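Local coordinates for protein phospholipase C-beta (PLC-beta) (Sepia officinalis, PDB 3QR0) that belongs to the phospholipase C-beta family, joining PH, EF-hand-like, TIM-barrel and C2 domains in one chain with a bound calcium ion, at residues A423-K426 / L427-Q430. Residues are numbered along the deposited sequence; the frame is centred on the assembly and turned at random.
Sequences AQQK and LLAQ
Leu428, Ala429 and Gln430 each donate their backbone N-H to the carbonyl four residues back, on Gln424, Gln425 and Lys426, as successive i to i+4 bonds of an alpha-helix. The middle bond is the straightest: Ala429 N lies 3.0 Å from Gln425 O, with 170° at the hydrogen. Leu428 reaches back along the helix, because its CG stands beside its own backbone N (chi1 -63°). That brings Leu428 CG to 3.5 Å from Gln424 O, while its CD1 methyl sits 4.0 Å from Gln425 CA and 4.2 Å from Gln425 CG. Leu427 takes the same first torsion on another side of the helix, which sets Leu427 CG beside Ala423 O, 3.7 Å away. The side chain of Gln430 approaches the preceding residues through CB, 3.3 Å from Lys426 O. The polar ends leave the helix for partners in other parts of the chain: Gln424 OE1 accepts from Gly374 N, and Lys426 NZ pairs with Glu513 in a salt bridge. The buried amide of Gln425 is gripped at both atoms, OE1 taking Ala511 N and NE2 giving to the carbonyls of Cys420 and Glu509. Within the TIM-barrel-like X domain, helix 422-436 directly follows strand 412-418, whose Asn418 touches Gln425 and Leu428; Pro379 also meets Leu428, and Met514 of helix 512-515 packs on Gln425, Leu428 and Ala429.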
loop_
_atom_site.group_PDB
_atom_site.type_symbol
_atom_site.label_atom_id
_atom_site.label_comp_id
_atom_site.label_asym_id
_atom_site.label_seq_id
_atom_site.Cartn_x
_atom_site.Cartn_y
_atom_site.Cartn_z
ATOM N N ALA A 423 -24.286 2.649 31.443
ATOM C CA ALA A 423 -23.215 3.160 32.303
ATOM C C ALA A 423 -21.853 3.132 31.610
ATOM O O ALA A 423 -21.077 4.088 31.701
ATOM C CB ALA A 423 -23.161 2.371 33.626
ATOM N N GLN A 424 -21.562 2.038 30.915
ATOM C CA GLN A 424 -20.285 1.924 30.217
ATOM C C GLN A 424 -20.274 2.681 28.882
ATOM O O GLN A 424 -19.214 3.114 28.439
ATOM C CB GLN A 424 -19.866 0.458 30.091
ATOM C CG GLN A 424 -19.619 -0.182 31.480
ATOM C CD GLN A 424 -18.755 -1.437 31.453
ATOM O OE1 GLN A 424 -17.842 -1.572 30.638
ATOM N NE2 GLN A 424 -19.032 -2.356 32.368
ATOM N N GLN A 425 -21.444 2.866 28.265
ATOM C CA GLN A 425 -21.578 3.752 27.090
ATOM C C GLN A 425 -21.264 5.211 27.434
ATOM O O GLN A 425 -20.739 5.952 26.599
ATOM C CB GLN A 425 -22.983 3.666 26.471
ATOM C CG GLN A 425 -23.229 2.409 25.651
ATOM C CD GLN A 425 -24.505 2.478 24.830
ATOM O OE1 GLN A 425 -24.768 3.470 24.148
ATOM N NE2 GLN A 425 -25.299 1.416 24.882
ATOM N N LYS A 426 -21.602 5.627 28.654
ATOM C CA LYS A 426 -21.224 6.953 29.139
ATOM C C LYS A 426 -19.711 7.097 29.132
ATOM O O LYS A 426 -19.181 8.150 28.766
ATOM C CB LYS A 426 -21.765 7.202 30.547
ATOM C CG LYS A 426 -23.236 7.562 30.580
ATOM C CD LYS A 426 -23.791 7.499 31.993
ATOM C CE LYS A 426 -25.208 8.046 32.060
ATOM N NZ LYS A 426 -25.256 9.552 32.046
ATOM N N LEU A 427 -19.026 6.022 29.519
ATOM C CA LEU A 427 -17.572 5.999 29.537
ATOM C C LEU A 427 -16.990 5.976 28.127
ATOM O O LEU A 427 -15.996 6.654 27.871
ATOM C CB LEU A 427 -17.059 4.817 30.371
ATOM C CG LEU A 427 -17.451 4.885 31.852
ATOM C CD1 LEU A 427 -17.066 3.606 32.578
ATOM C CD2 LEU A 427 -16.819 6.103 32.531
ATOM N N LEU A 428 -17.603 5.221 27.212
ATOM C CA LEU A 428 -17.195 5.251 25.802
ATOM C C LEU A 428 -17.190 6.688 25.295
ATOM O O LEU A 428 -16.197 7.154 24.738
ATOM C CB LEU A 428 -18.128 4.423 24.912
ATOM C CG LEU A 428 -18.246 2.912 25.109
ATOM C CD1 LEU A 428 -19.275 2.347 24.139
ATOM C CD2 LEU A 428 -16.913 2.209 24.943
ATOM N N ALA A 429 -18.312 7.378 25.495
ATOM C CA ALA A 429 -18.472 8.764 25.050
ATOM C C ALA A 429 -17.466 9.682 25.724
ATOM O O ALA A 429 -16.865 10.535 25.072
ATOM C CB ALA A 429 -19.890 9.254 25.325
ATOM N N GLN A 430 -17.281 9.493 27.026
ATOM C CA GLN A 430 -16.330 10.286 27.797
ATOM C C GLN A 430 -14.910 10.134 27.258
ATOM O O GLN A 430 -14.219 11.130 27.043
ATOM C CB GLN A 430 -16.368 9.885 29.274
ATOM C CG GLN A 430 -15.419 10.680 30.152
ATOM C CD GLN A 430 -15.433 10.220 31.598
ATOM O OE1 GLN A 430 -16.457 9.771 32.116
ATOM N NE2 GLN A 430 -14.290 10.339 32.258
#